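Local coordinates for protein sialidase B (Streptococcus pneumoniae serotype 4, PDB 4XJW) that hydrolyses alpha-2,3-, alpha-2,6- and alpha-2,8-linked terminal sialic acid from oligosaccharides, glycoproteins and glycolipids, at residues 519-525 / 547-553; 542-546 / 572-576; 578-582 / 633-637. The protein carries 1 engineered substitution. One frame throughout, in Å; residues are numbered along the deposited sequence.

Contact 1: residues 519-525 / 547-553; sequences RTTTGKI and QQTSYGT
Arg519 runs along the backbone of Tyr551, Gly552 and Thr553, a worked example of a long cationic side chain held on one side by main-chain atoms. Its CB rests 3.6 Å from Thr553 O. From there CG leaves anti to the backbone N (chi1 171°) and the chain stays extended, carrying CG past the peptide nitrogen of Thr553 and bringing CD to 3.4 Å from that same Thr553 N. At the head, NE and NH2 grip Tyr551 O side-on, NE at 2.9 Å and NH2 at 3.0 Å from that one oxygen. Tyr551 O lies in the guanidinium plane; NE approaches it slightly tilted from the carbonyl plane, NH2 from well above. Gly552 O sits over one guanidinium face, toward its rim, without a hydrogen bond to Arg519. NH1 turns elsewhere, into a salt bridge with Glu503.

Farther along the loops, Gln548 N donates to Gly523 O, 3.0 Å apart. The Gln548 side chain crosses that of Ile525 at about a right angle, its NE2 near Ile525 CG1. OE1 accepts from Thr553 N and NE2 donates to Thr553 O; bonds to both oxygen and nitrogen fix which way round the amide lies. One water joins Thr520 O and Gly523 N to Thr549 O; another links Thr520 N to Gln548 OE1.

Tyr551 O and Glu503 probably fix the direction of the Arg519 guanidinium as second-shell partners. By similarity Arg519 is a substrate-binding residue, consistent with a place in the arginine triad that receives the sialic acid carboxylate in sialidase active sites.

Contact 2: residues 542-546 / 572-576; sequences YIDGI and LSTPN
Leu572 meets Ile543 and Ile546 through a single methyl, and the contact divides neatly into an apolar part and a solvent-bridged polar part. In the apolar part, CD1 of Leu572 lies 3.8 Å from CD1 of Ile543, the two side chains reaching toward each other tip to tip. The same Leu572 CD1 is 3.9 Å from CD1 of Ile546, whose side chain slants across that of the leucine. Ile546 uses both its branches: CG1 lies anti to the carbonyl carbon (chi1 -60°) and carries CD1 to Leu572, while CG2 comes 4.0 Å from Thr574 CG2. Trp600, on strand 597-605, also touches Ile543 and Leu572, and Ile525 packs on Ile546.

Thr574 shows how one residue can serve both kinds of contact. Its methyl joins the isoleucine, whereas OG1, anti to the backbone N (chi1 174°), donates to the carbonyl of the next residue, Pro575 O, at 2.7 Å. Gln548 NE2 supplies a further hydrogen bond to that hydroxyl.

The polar part contains no direct hydrogen bond between the two segments. A water bridges them, accepting from Asn576 ND2 at 3.0 Å and lying unusually close to Gly545 O. The Asn576 amide lies against the backbone of Ile546, its OD1 3.9 Å from Ile546 CA, and both its ends have other partners: OD1 accepts from Gln547 N, and ND2 donates to Gln585. Those bonds hold the amide in a definite orientation.

Here the segment leaving the last strand of one four-stranded antiparallel sheet packs on strand 569-575 of the next, a junction of the kind that joins neighbouring blades in the beta-propeller of sialidases.

Contact 3: residues 578-582 / 633-637; sequences RSGRK and YDSWS
Asp634, which receives the backbone N of Arg581 across the contact, also has its other carboxylate oxygen, OD1, gripped twice from its own segment. Trp636 N lies 2.9 Å from Asp634 OD1 and meets it nearly along the C-O direction, while Ser637 N, 3.0 Å from Asp634 OD1, comes from above the carboxylate plane. These bonds form an Asx turn and an Asx motif, and they hold the carboxylate so that OD2 can take the bond from Arg581 N at 3.0 Å.

The Arg581 side chain, extended from CG to NE, crosses that of Asp634 at about a right angle and passes on to Ser635 and Trp636. NH1 donates to Ser635 OG at 2.8 Å, the hydroxyl lying 21° out of the guanidinium plane. Trp636 CE3 sits over one guanidinium face, toward its rim, 3.6 Å from Arg581 NH2; the two planes are 76° apart, so the groups do not stack flat. Thr553 OG1 and Gly552 O accept from NE and NH2.

Every guanidinium nitrogen therefore has a hydrogen-bond partner. By similarity with related enzymes, Arg581 probably binds substrate, and Arg519 and Arg207 lie close by, as in the arginine triad of the sialidase active site.

Overall arrangement
Contacts 1 and 3 illustrate how a propeller builds a binding site from loops of successive blades. Contacts 1 and 2, with centres about 9 Å apart, interleave along the chain and join the antiparallel sheet running from strand 504-510 to strand 541-542 to the one running from strand 556-559 to strand 597-605. Contact 3 follows both in sequence; it ties the loop between strands 569-575 and 584-592 to the later loop after strand 626-631. Its centre lies about 12 Å from that of contact 1 and 14 Å from that of contact 2. Tyr551 in contact 1 stacks with Trp636 in contact 3, linking the surroundings of two arginines that probably bind substrate, while contact 2 joins the two sheets through apolar side chains.

Contact 1: residues 519-525 / 547-553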
loop_
_atom_site.group_PDB
_atom_site.type_symbol
_atom_site.label_atom_id
_atom_site.label_comp_id
_atom_site.label_asym_id
_atom_site.label_seq_id
_atom_site.Cartn_x
_atom_site.Cartn_y
_atom_site.Cartn_z
ATOM N N ARG A 519 9.686 1.786 -14.699
ATOM C CA ARG A 519 8.954 0.569 -15.003
ATOM C C ARG A 519 8.577 0.542 -16.480
ATOM O O ARG A 519 8.251 1.584 -17.057
ATOM C CB ARG A 519 7.696 0.572 -14.123
ATOM C CG ARG A 519 6.674 -0.504 -14.410
ATOM C CD ARG A 519 5.480 -0.290 -13.489
ATOM N NE ARG A 519 4.352 -1.124 -13.883
ATOM C CZ ARG A 519 3.185 -1.135 -13.256
ATOM N NH1 ARG A 519 2.997 -0.359 -12.199
ATOM N NH2 ARG A 519 2.211 -1.928 -13.683
ATOM N N THR A 520 8.611 -0.653 -17.083
ATOM C CA THR A 520 8.263 -0.840 -18.496
ATOM C C THR A 520 7.350 -2.048 -18.690
ATOM O O THR A 520 6.851 -2.636 -17.731
ATOM C CB THR A 520 9.500 -1.056 -19.398
ATOM O OG1 THR A 520 10.073 -2.347 -19.152
ATOM C CG2 THR A 520 10.543 0.028 -19.166
ATOM N N THR A 521 7.173 -2.439 -19.952
ATOM C CA THR A 521 6.349 -3.595 -20.300
ATOM C C THR A 521 7.217 -4.734 -20.824
ATOM O O THR A 521 6.707 -5.732 -21.329
ATOM C CB THR A 521 5.301 -3.225 -21.359
ATOM O OG1 THR A 521 5.941 -2.553 -22.452
ATOM C CG2 THR A 521 4.222 -2.332 -20.768
ATOM N N THR A 522 8.530 -4.577 -20.696
ATOM C CA THR A 522 9.506 -5.501 -21.279
ATOM C C THR A 522 10.031 -6.562 -20.316
ATOM O O THR A 522 10.779 -7.447 -20.729
ATOM C CB THR A 522 10.745 -4.744 -21.816
ATOM O OG1 THR A 522 11.557 -4.306 -20.717
ATOM C CG2 THR A 522 10.337 -3.548 -22.644
ATOM N N GLY A 523 9.664 -6.471 -19.037
ATOM C CA GLY A 523 10.255 -7.319 -18.018
ATOM C C GLY A 523 11.599 -6.829 -17.488
ATOM O O GLY A 523 12.244 -7.523 -16.707
ATOM N N LYS A 524 12.039 -5.655 -17.941
ATOM C CA LYS A 524 13.276 -5.053 -17.453
ATOM C C LYS A 524 13.038 -3.607 -17.045
ATOM O O LYS A 524 12.243 -2.896 -17.667
ATOM C CB LYS A 524 14.363 -5.112 -18.527
ATOM C CG LYS A 524 14.856 -6.519 -18.831
ATOM C CD LYS A 524 15.981 -6.501 -19.862
ATOM C CE LYS A 524 16.452 -7.914 -20.184
ATOM N NZ LYS A 524 15.873 -8.907 -19.231
ATOM N N ILE A 525 13.738 -3.180 -16.001
ATOM C CA ILE A 525 13.719 -1.790 -15.574
ATOM C C ILE A 525 14.533 -0.977 -16.569
ATOM O O ILE A 525 15.603 -1.408 -16.994
ATOM C CB ILE A 525 14.306 -1.677 -14.165
ATOM C CG1 ILE A 525 13.412 -2.451 -13.184
ATOM C CG2 ILE A 525 14.489 -0.206 -13.740
ATOM C CD1 ILE A 525 14.012 -2.609 -11.791
ATOM N N GLN A 547 14.902 -8.842 -12.881
ATOM C CA GLN A 547 13.689 -9.255 -13.597
ATOM C C GLN A 547 12.434 -8.608 -13.024
ATOM O O GLN A 547 12.275 -8.525 -11.803
ATOM C CB GLN A 547 13.483 -10.772 -13.531
ATOM C CG GLN A 547 14.724 -11.629 -13.725
ATOM C CD GLN A 547 15.540 -11.207 -14.922
ATOM O OE1 GLN A 547 14.994 -10.888 -15.983
ATOM N NE2 GLN A 547 16.863 -11.183 -14.756
ATOM N N GLN A 548 11.541 -8.173 -13.910
ATOM C CA GLN A 548 10.175 -7.834 -13.527
ATOM C C GLN A 548 9.214 -8.641 -14.377
ATOM O O GLN A 548 9.630 -9.317 -15.317
ATOM C CB GLN A 548 9.901 -6.337 -13.684
ATOM C CG GLN A 548 10.522 -5.494 -12.565
ATOM C CD GLN A 548 9.853 -4.151 -12.393
ATOM O OE1 GLN A 548 9.078 -3.696 -13.234
ATOM N NE2 GLN A 548 10.180 -3.487 -11.288
ATOM N N THR A 549 7.931 -8.573 -14.040
ATOM C CA THR A 549 6.893 -9.194 -14.838
ATOM C C THR A 549 6.634 -8.370 -16.084
ATOM O O THR A 549 7.096 -7.237 -16.215
ATOM C CB THR A 549 5.582 -9.232 -14.075
ATOM O OG1 THR A 549 5.237 -7.888 -13.710
ATOM C CG2 THR A 549 5.690 -10.109 -12.821
ATOM N N SER A 550 5.857 -8.936 -16.997
ATOM C CA SER A 550 5.439 -8.218 -18.187
ATOM C C SER A 550 4.750 -6.886 -17.900
ATOM O O SER A 550 4.922 -5.928 -18.653
ATOM C CB SER A 550 4.539 -9.111 -19.050
ATOM O OG SER A 550 3.405 -9.565 -18.332
ATOM N N TYR A 551 3.988 -6.815 -16.811
ATOM C CA TYR A 551 3.256 -5.592 -16.500
ATOM C C TYR A 551 4.097 -4.617 -15.664
ATOM O O TYR A 551 3.837 -3.413 -15.668
ATOM C CB TYR A 551 1.916 -5.898 -15.825
ATOM C CG TYR A 551 2.034 -6.842 -14.654
ATOM C CD1 TYR A 551 2.362 -6.372 -13.377
ATOM C CD2 TYR A 551 1.847 -8.207 -14.820
ATOM C CE1 TYR A 551 2.472 -7.241 -12.305
ATOM C CE2 TYR A 551 1.962 -9.086 -13.750
ATOM C CZ TYR A 551 2.277 -8.598 -12.493
ATOM O OH TYR A 551 2.391 -9.472 -11.438
ATOM N N GLY A 552 5.104 -5.138 -14.975
ATOM C CA GLY A 552 6.041 -4.289 -14.228
ATOM C C GLY A 552 5.559 -3.877 -12.849
ATOM O O GLY A 552 4.406 -4.113 -12.494
ATOM N N THR A 553 6.456 -3.235 -12.089
ATOM C CA THR A 553 6.164 -2.720 -10.744
ATOM C C THR A 553 6.982 -1.457 -10.527
ATOM O O THR A 553 8.073 -1.333 -11.066
ATOM C CB THR A 553 6.541 -3.761 -9.642
ATOM O OG1 THR A 553 5.824 -4.982 -9.886
ATOM C CG2 THR A 553 6.148 -3.275 -8.264
HETATM O O HOH W 1 8.074 -4.970 -17.248
HETATM O O HOH W 2 9.621 -2.950 -15.841
HETATM O O HOH W 3 4.496 -0.965 -17.303
#

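Contact 2: residues 542-546 / 572-576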
loop_
_atom_site.group_PDB
_atom_site.type_symbol
_atom_site.label_atom_id
_atom_site.label_comp_id
_atom_site.label_asym_id
_atom_site.label_seq_id
_atom_site.Cartn_x
_atom_site.Cartn_y
_atom_site.Cartn_z
ATOM N N TYR A 542 18.381 -0.283 -20.725
ATOM C CA TYR A 542 17.780 -1.238 -19.809
ATOM C C TYR A 542 18.805 -1.875 -18.898
ATOM O O TYR A 542 19.964 -2.036 -19.260
ATOM C CB TYR A 542 17.009 -2.323 -20.576
ATOM C CG TYR A 542 15.921 -1.759 -21.449
ATOM C CD1 TYR A 542 14.634 -1.577 -20.955
ATOM C CD2 TYR A 542 16.181 -1.394 -22.765
ATOM C CE1 TYR A 542 13.638 -1.048 -21.750
ATOM C CE2 TYR A 542 15.193 -0.866 -23.565
ATOM C CZ TYR A 542 13.922 -0.701 -23.054
ATOM O OH TYR A 542 12.933 -0.176 -23.850
ATOM N N ILE A 543 18.365 -2.221 -17.694
ATOM C CA ILE A 543 19.187 -2.960 -16.761
ATOM C C ILE A 543 19.021 -4.445 -17.061
ATOM O O ILE A 543 17.909 -4.965 -17.026
ATOM C CB ILE A 543 18.756 -2.637 -15.307
ATOM C CG1 ILE A 543 18.946 -1.146 -15.029
ATOM C CG2 ILE A 543 19.491 -3.513 -14.292
ATOM C CD1 ILE A 543 18.384 -0.697 -13.690
ATOM N N ASP A 544 20.117 -5.103 -17.421
ATOM C CA ASP A 544 20.145 -6.552 -17.438
ATOM C C ASP A 544 20.528 -6.945 -16.018
ATOM O O ASP A 544 21.394 -6.310 -15.406
ATOM C CB ASP A 544 21.184 -7.083 -18.439
ATOM C CG ASP A 544 20.978 -6.561 -19.852
ATOM O OD1 ASP A 544 19.815 -6.383 -20.271
ATOM O OD2 ASP A 544 21.990 -6.325 -20.548
ATOM N N GLY A 545 19.868 -7.959 -15.476
ATOM C CA GLY A 545 20.228 -8.456 -14.165
ATOM C C GLY A 545 19.141 -8.348 -13.114
ATOM O O GLY A 545 19.268 -8.914 -12.026
ATOM N N ILE A 546 18.094 -7.588 -13.419
ATOM C CA ILE A 546 16.920 -7.518 -12.558
ATOM C C ILE A 546 15.729 -7.936 -13.400
ATOM O O ILE A 546 15.580 -7.451 -14.515
ATOM C CB ILE A 546 16.679 -6.100 -12.013
ATOM C CG1 ILE A 546 17.878 -5.634 -11.188
ATOM C CG2 ILE A 546 15.412 -6.058 -11.146
ATOM C CD1 ILE A 546 17.738 -4.231 -10.668
ATOM N N LEU A 572 18.532 0.501 -5.504
ATOM C CA LEU A 572 17.210 0.298 -6.077
ATOM C C LEU A 572 16.399 -0.654 -5.194
ATOM O O LEU A 572 16.949 -1.588 -4.613
ATOM C CB LEU A 572 17.339 -0.314 -7.474
ATOM C CG LEU A 572 18.088 0.408 -8.585
ATOM C CD1 LEU A 572 17.916 -0.380 -9.890
ATOM C CD2 LEU A 572 17.604 1.835 -8.775
ATOM N N SER A 573 15.091 -0.426 -5.118
ATOM C CA SER A 573 14.168 -1.338 -4.436
ATOM C C SER A 573 13.089 -1.773 -5.424
ATOM O O SER A 573 12.459 -0.927 -6.057
ATOM C CB SER A 573 13.524 -0.630 -3.246
ATOM O OG SER A 573 12.379 -1.311 -2.791
ATOM N N THR A 574 12.868 -3.085 -5.532
ATOM C CA THR A 574 11.954 -3.639 -6.529
ATOM C C THR A 574 11.755 -5.109 -6.246
ATOM O O THR A 574 12.641 -5.751 -5.685
ATOM C CB THR A 574 12.551 -3.483 -7.958
ATOM O OG1 THR A 574 11.716 -4.148 -8.920
ATOM C CG2 THR A 574 13.952 -4.065 -8.024
ATOM N N PRO A 575 10.599 -5.666 -6.651
ATOM C CA PRO A 575 10.540 -7.124 -6.772
ATOM C C PRO A 575 11.557 -7.574 -7.824
ATOM O O PRO A 575 11.805 -6.866 -8.810
ATOM C CB PRO A 575 9.117 -7.368 -7.282
ATOM C CG PRO A 575 8.742 -6.084 -7.986
ATOM C CD PRO A 575 9.350 -5.025 -7.090
ATOM N N ASN A 576 12.148 -8.738 -7.620
ATOM C CA ASN A 576 13.007 -9.319 -8.654
ATOM C C ASN A 576 12.429 -10.665 -9.015
ATOM O O ASN A 576 12.788 -11.690 -8.425
ATOM C CB ASN A 576 14.443 -9.469 -8.142
ATOM C CG ASN A 576 15.428 -9.808 -9.250
ATOM O OD1 ASN A 576 15.040 -10.199 -10.350
ATOM N ND2 ASN A 576 16.715 -9.662 -8.958
HETATM O O HOH W 4 18.865 -10.938 -10.652
#

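Contact 3: residues 578-582 / 633-637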
loop_
_atom_site.group_PDB
_atom_site.type_symbol
_atom_site.label_atom_id
_atom_site.label_comp_id
_atom_site.label_asym_id
_atom_site.label_seq_id
_atom_site.Cartn_x
_atom_site.Cartn_y
_atom_site.Cartn_z
ATOM N N ARG A 578 10.143 -12.664 -12.541
ATOM C CA ARG A 578 9.467 -12.612 -13.839
ATOM C C ARG A 578 8.003 -13.009 -13.718
ATOM O O ARG A 578 7.234 -12.876 -14.672
ATOM C CB ARG A 578 10.134 -13.557 -14.844
ATOM C CG ARG A 578 11.542 -13.198 -15.222
ATOM C CD ARG A 578 12.116 -14.225 -16.188
ATOM N NE ARG A 578 12.910 -13.589 -17.233
ATOM C CZ ARG A 578 13.587 -14.255 -18.160
ATOM N NH1 ARG A 578 13.574 -15.581 -18.168
ATOM N NH2 ARG A 578 14.280 -13.593 -19.077
ATOM N N SER A 579 7.629 -13.485 -12.533
ATOM C CA SER A 579 6.361 -14.185 -12.325
ATOM C C SER A 579 5.284 -13.358 -11.625
ATOM O O SER A 579 4.127 -13.360 -12.038
ATOM C CB SER A 579 6.623 -15.466 -11.534
ATOM O OG SER A 579 5.437 -16.203 -11.350
ATOM N N GLY A 580 5.656 -12.664 -10.549
ATOM C CA GLY A 580 4.681 -11.913 -9.785
ATOM C C GLY A 580 5.354 -10.801 -9.012
ATOM O O GLY A 580 6.544 -10.558 -9.184
ATOM N N ARG A 581 4.585 -10.118 -8.168
ATOM C CA ARG A 581 5.153 -9.082 -7.308
ATOM C C ARG A 581 5.603 -9.725 -5.999
ATOM O O ARG A 581 4.861 -9.788 -5.011
ATOM C CB ARG A 581 4.150 -7.945 -7.101
ATOM C CG ARG A 581 3.992 -7.081 -8.336
ATOM C CD ARG A 581 3.058 -5.906 -8.164
ATOM N NE ARG A 581 3.033 -5.065 -9.371
ATOM C CZ ARG A 581 2.100 -4.149 -9.629
ATOM N NH1 ARG A 581 1.098 -3.973 -8.772
ATOM N NH2 ARG A 581 2.161 -3.412 -10.736
ATOM N N LYS A 582 6.817 -10.261 -6.035
ATOM C CA LYS A 582 7.380 -11.073 -4.964
ATOM C C LYS A 582 8.892 -11.042 -5.102
ATOM O O LYS A 582 9.421 -10.478 -6.073
ATOM C CB LYS A 582 6.843 -12.513 -5.022
ATOM C CG LYS A 582 7.010 -13.206 -6.369
ATOM C CD LYS A 582 6.354 -14.588 -6.350
ATOM C CE LYS A 582 6.433 -15.247 -7.723
ATOM N NZ LYS A 582 5.620 -16.502 -7.768
ATOM N N TYR A 633 2.989 -7.690 -0.119
ATOM C CA TYR A 633 2.024 -8.606 -0.716
ATOM C C TYR A 633 2.077 -8.430 -2.206
ATOM O O TYR A 633 2.721 -7.508 -2.722
ATOM C CB TYR A 633 0.600 -8.376 -0.179
ATOM C CG TYR A 633 -0.183 -7.231 -0.799
ATOM C CD1 TYR A 633 0.182 -5.901 -0.591
ATOM C CD2 TYR A 633 -1.288 -7.485 -1.591
ATOM C CE1 TYR A 633 -0.554 -4.856 -1.159
ATOM C CE2 TYR A 633 -2.035 -6.468 -2.152
ATOM C CZ TYR A 633 -1.674 -5.149 -1.932
ATOM O OH TYR A 633 -2.430 -4.144 -2.506
ATOM N N ASP A 634 1.422 -9.333 -2.914
ATOM C CA ASP A 634 1.390 -9.209 -4.352
ATOM C C ASP A 634 0.192 -8.350 -4.747
ATOM O O ASP A 634 -0.952 -8.817 -4.774
ATOM C CB ASP A 634 1.337 -10.584 -4.997
ATOM C CG ASP A 634 1.502 -10.515 -6.495
ATOM O OD1 ASP A 634 0.987 -9.551 -7.099
ATOM O OD2 ASP A 634 2.141 -11.427 -7.063
ATOM N N SER A 635 0.463 -7.082 -5.030
ATOM C CA SER A 635 -0.595 -6.105 -5.278
ATOM C C SER A 635 -1.167 -6.202 -6.697
ATOM O O SER A 635 -2.056 -5.428 -7.065
ATOM C CB SER A 635 -0.093 -4.684 -4.979
ATOM O OG SER A 635 0.836 -4.264 -5.965
ATOM N N TRP A 636 -0.667 -7.147 -7.488
ATOM C CA TRP A 636 -1.263 -7.428 -8.786
ATOM C C TRP A 636 -2.253 -8.578 -8.669
ATOM O O TRP A 636 -3.276 -8.600 -9.352
ATOM C CB TRP A 636 -0.186 -7.772 -9.818
ATOM C CG TRP A 636 -0.707 -7.805 -11.241
ATOM C CD1 TRP A 636 -1.122 -8.896 -11.948
ATOM C CD2 TRP A 636 -0.844 -6.684 -12.111
ATOM N NE1 TRP A 636 -1.507 -8.518 -13.211
ATOM C CE2 TRP A 636 -1.349 -7.163 -13.336
ATOM C CE3 TRP A 636 -0.588 -5.320 -11.977
ATOM C CZ2 TRP A 636 -1.607 -6.321 -14.419
ATOM C CZ3 TRP A 636 -0.843 -4.484 -13.055
ATOM C CH2 TRP A 636 -1.350 -4.989 -14.262
ATOM N N SER A 637 -1.946 -9.543 -7.809
ATOM C CA SER A 637 -2.756 -10.762 -7.741
ATOM C C SER A 637 -4.212 -10.510 -7.359
ATOM O O SER A 637 -4.496 -9.832 -6.382
ATOM C CB SER A 637 -2.152 -11.753 -6.744
ATOM O OG SER A 637 -3.059 -12.824 -6.514
#